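Long-range contact in exopolyphosphatase (Aquifex aeolicus, PDB 1T6C), which probably hydrolyses phosphoanhydride bonds of polyphosphate or guanosine pentaphosphate, as a calcium-binding member of the Ppx/GppA phosphatase family with an actin-like fold: residues A[201-206]-A[287-292]. Residues are numbered along the deposited sequence; the frame is centred on the assembly and turned at random. Where two conformers were deposited one is given.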
ATOM      1  N   LYS A 201      17.539   0.954 -12.404  1.00 19.38           N
ATOM      2  CA  LYS A 201      17.049  -0.133 -13.244  1.00 21.06           C
ATOM      3  C   LYS A 201      15.571   0.012 -13.656  1.00 20.65           C
ATOM      4  O   LYS A 201      15.141  -0.616 -14.638  1.00 21.95           O
ATOM      5  CB  LYS A 201      17.264  -1.465 -12.529  1.00 21.52           C
ATOM      6  CG  LYS A 201      18.722  -1.766 -12.183  1.00 24.98           C
ATOM      7  CD  LYS A 201      18.783  -3.089 -11.385  1.00 30.02           C
ATOM      8  CE  LYS A 201      20.140  -3.389 -10.741  1.00 32.69           C
ATOM      9  NZ  LYS A 201      19.989  -4.344  -9.562  1.00 34.43           N
ATOM     10  N   VAL A 202      14.788   0.797 -12.912  1.00 18.93           N
ATOM     11  CA  VAL A 202      13.381   1.028 -13.270  1.00 19.32           C
ATOM     12  C   VAL A 202      13.103   2.338 -13.972  1.00 19.07           C
ATOM     13  O   VAL A 202      11.971   2.586 -14.395  1.00 18.52           O
ATOM     14  CB  VAL A 202      12.426   0.878 -12.061  1.00 20.06           C
ATOM     15  CG1 VAL A 202      12.737  -0.426 -11.337  1.00 22.49           C
ATOM     16  CG2 VAL A 202      12.518   2.065 -11.103  1.00 21.05           C
ATOM     17  N   LYS A 203      14.126   3.175 -14.095  1.00 18.72           N
ATOM     18  CA  LYS A 203      13.990   4.496 -14.715  1.00 19.04           C
ATOM     19  C   LYS A 203      13.424   4.367 -16.130  1.00 19.17           C
ATOM     20  O   LYS A 203      13.910   3.578 -16.923  1.00 18.72           O
ATOM     21  CB  LYS A 203      15.354   5.206 -14.783  0.50 19.43           C
ATOM     22  CG  LYS A 203      15.384   6.369 -15.771  0.50 20.86           C
ATOM     23  CD  LYS A 203      16.645   7.189 -15.626  0.50 22.29           C
ATOM     24  CE  LYS A 203      16.482   8.560 -16.254  0.50 22.75           C
ATOM     25  NZ  LYS A 203      17.777   9.279 -16.255  0.50 23.42           N
ATOM     26  N   LYS A 204      12.402   5.164 -16.417  1.00 19.81           N
ATOM     27  CA  LYS A 204      11.776   5.275 -17.726  1.00 20.91           C
ATOM     28  C   LYS A 204      11.262   6.735 -17.849  1.00 21.27           C
ATOM     29  O   LYS A 204      10.926   7.387 -16.837  1.00 19.10           O
ATOM     30  CB  LYS A 204      10.589   4.292 -17.853  1.00 21.64           C
ATOM     31  CG  LYS A 204      10.953   2.840 -17.885  1.00 24.59           C
ATOM     32  CD  LYS A 204       9.712   1.979 -18.080  1.00 27.35           C
ATOM     33  CE  LYS A 204       9.970   0.496 -17.870  1.00 30.03           C
ATOM     34  NZ  LYS A 204      11.399   0.034 -17.890  1.00 32.86           N
ATOM     35  N   PRO A 205      11.191   7.280 -19.065  1.00 20.99           N
ATOM     36  CA  PRO A 205      10.550   8.581 -19.235  1.00 20.99           C
ATOM     37  C   PRO A 205       9.060   8.512 -18.902  1.00 19.59           C
ATOM     38  O   PRO A 205       8.350   7.675 -19.442  1.00 20.24           O
ATOM     39  CB  PRO A 205      10.740   8.887 -20.726  1.00 21.17           C
ATOM     40  CG  PRO A 205      11.792   7.965 -21.168  1.00 22.01           C
ATOM     41  CD  PRO A 205      11.666   6.741 -20.353  1.00 22.27           C
ATOM     42  N   VAL A 206       8.601   9.395 -18.025  1.00 18.95           N
ATOM     43  CA  VAL A 206       7.175   9.473 -17.714  1.00 19.28           C
ATOM     44  C   VAL A 206       6.711  10.915 -17.623  1.00 18.62           C
ATOM     45  O   VAL A 206       7.521  11.824 -17.445  1.00 18.64           O
ATOM     46  CB  VAL A 206       6.845   8.741 -16.385  1.00 19.79           C
ATOM     47  CG1 VAL A 206       7.248   7.298 -16.503  1.00 21.07           C
ATOM     48  CG2 VAL A 206       7.525   9.418 -15.237  1.00 20.42           C
ATOM     49  N   ILE A 287      15.941  10.159  -9.734  1.00 13.24           N
ATOM     50  CA  ILE A 287      16.309   9.221 -10.783  1.00 14.57           C
ATOM     51  C   ILE A 287      15.435   9.359 -12.008  1.00 14.20           C
ATOM     52  O   ILE A 287      15.926   9.268 -13.121  1.00 15.44           O
ATOM     53  CB  ILE A 287      16.251   7.778 -10.246  1.00 16.32           C
ATOM     54  CG1 ILE A 287      17.286   7.581  -9.143  1.00 18.58           C
ATOM     55  CG2 ILE A 287      16.378   6.753 -11.384  1.00 18.60           C
ATOM     56  CD1 ILE A 287      18.655   7.474  -9.606  1.00 24.00           C
ATOM     57  N   PHE A 288      14.134   9.556 -11.818  1.00 14.05           N
ATOM     58  CA  PHE A 288      13.221   9.715 -12.938  1.00 13.99           C
ATOM     59  C   PHE A 288      13.281  11.119 -13.546  1.00 14.70           C
ATOM     60  O   PHE A 288      12.598  11.404 -14.515  1.00 14.85           O
ATOM     61  CB  PHE A 288      11.802   9.427 -12.488  1.00 14.00           C
ATOM     62  CG  PHE A 288      11.462   7.984 -12.457  1.00 16.23           C
ATOM     63  CD1 PHE A 288      11.926   7.162 -11.428  1.00 16.91           C
ATOM     64  CD2 PHE A 288      10.682   7.431 -13.454  1.00 17.01           C
ATOM     65  CE1 PHE A 288      11.589   5.788 -11.387  1.00 16.68           C
ATOM     66  CE2 PHE A 288      10.344   6.084 -13.407  1.00 18.77           C
ATOM     67  CZ  PHE A 288      10.800   5.279 -12.379  1.00 16.73           C
ATOM     68  N   GLU A 289      14.054  11.992 -12.921  1.00 14.36           N
ATOM     69  CA  GLU A 289      14.219  13.381 -13.345  1.00 15.09           C
ATOM     70  C   GLU A 289      12.888  14.132 -13.392  1.00 15.48           C
ATOM     71  O   GLU A 289      12.586  14.854 -14.340  1.00 15.81           O
ATOM     72  CB  GLU A 289      14.993  13.429 -14.660  1.00 15.59           C
ATOM     73  CG  GLU A 289      16.385  12.819 -14.586  1.00 17.61           C
ATOM     74  CD  GLU A 289      17.062  12.882 -15.947  1.00 22.93           C
ATOM     75  OE1 GLU A 289      17.430  13.997 -16.350  1.00 21.93           O
ATOM     76  OE2 GLU A 289      17.192  11.829 -16.617  1.00 26.82           O
ATOM     77  N   LYS A 290      12.062  13.929 -12.343  1.00 15.05           N
ATOM     78  CA  LYS A 290      10.770  14.584 -12.239  1.00 14.98           C
ATOM     79  C   LYS A 290      10.731  15.475 -11.017  1.00 14.91           C
ATOM     80  O   LYS A 290      11.238  15.130  -9.958  1.00 15.83           O
ATOM     81  CB  LYS A 290       9.635  13.542 -12.197  0.60 15.36           C
ATOM     82  CG  LYS A 290       9.605  12.627 -13.415  0.60 16.61           C
ATOM     83  CD  LYS A 290       8.943  13.335 -14.628  0.60 18.46           C
ATOM     84  CE  LYS A 290       7.421  13.446 -14.426  0.60 20.60           C
ATOM     85  NZ  LYS A 290       6.888  14.843 -14.415  0.60 23.68           N
ATOM     86  N   ASP A 291      10.119  16.636 -11.151  1.00 15.40           N
ATOM     87  CA  ASP A 291      10.177  17.590 -10.071  1.00 15.75           C
ATOM     88  C   ASP A 291       9.078  17.397  -9.031  1.00 14.15           C
ATOM     89  O   ASP A 291       9.108  18.044  -8.002  1.00 13.64           O
ATOM     90  CB  ASP A 291      10.095  19.005 -10.605  1.00 16.67           C
ATOM     91  CG  ASP A 291      11.359  19.434 -11.330  1.00 20.77           C
ATOM     92  OD1 ASP A 291      12.476  18.915 -11.051  1.00 22.62           O
ATOM     93  OD2 ASP A 291      11.290  20.298 -12.212  1.00 27.15           O
ATOM     94  N   CYS A 292       8.091  16.559  -9.324  1.00 14.84           N
ATOM     95  CA  CYS A 292       6.984  16.373  -8.377  1.00 15.05           C
ATOM     96  C   CYS A 292       6.227  15.086  -8.631  1.00 14.32           C
ATOM     97  O   CYS A 292       6.354  14.451  -9.688  1.00 14.23           O
ATOM     98  CB  CYS A 292       6.016  17.536  -8.426  1.00 16.09           C
ATOM     99  SG  CYS A 292       5.041  17.581  -9.920  1.00 21.78           S
TER
HETATM  100  O   HOH W   1      18.538   9.454 -13.728  1.00 28.05           O
HETATM  101  O   HOH W   2      10.931  10.149 -16.129  1.00 29.99           O
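Where Lys203 passes Phe288, with CA atoms 5.6 Å apart, the irregular backbone of 201-206 runs nearly parallel to the chain leaving helix 274-288, their directions differing by 15°. Water bridges part of the interval: one molecule donates to Lys204 O and Phe288 O and accepts from Val206 N. The Phe288 ring packs along the loop. Lys203 CA lies over one of its faces, a CH-pi contact 4.2 Å from the centroid, while Val202 CG2 meets CE1 at 3.8 Å and Val206 CG2 approaches CD2 more loosely. In this actin-like fold the loop leads from helix 185-199 into strand 208-212, the other segment from helix 274-288 into strand 292-296, and Tyr152 and Phe154 of strand 149-156 touch the Phe288 side chain. With an alanine here, Val202 and Val206 would probably lose their shared aromatic partner and a gap would open beside the loop. Glu289, with positive phi, ends the helix in a Schellman motif. In one of its two conformers Lys203, CG anti to the backbone N (chi1 162°) and chain extended, passes Ile287 O and brings NZ 2.6 Å from Glu289 OE2, a salt bridge on the anti side of the carboxylate, 24° out of its plane; a second water then links NZ to Ile287 O. Lys290, also in one of two conformers, bends so that CE lies 3.4 Å from Val206 O and NZ hydrogen-bonds to Asp207 O.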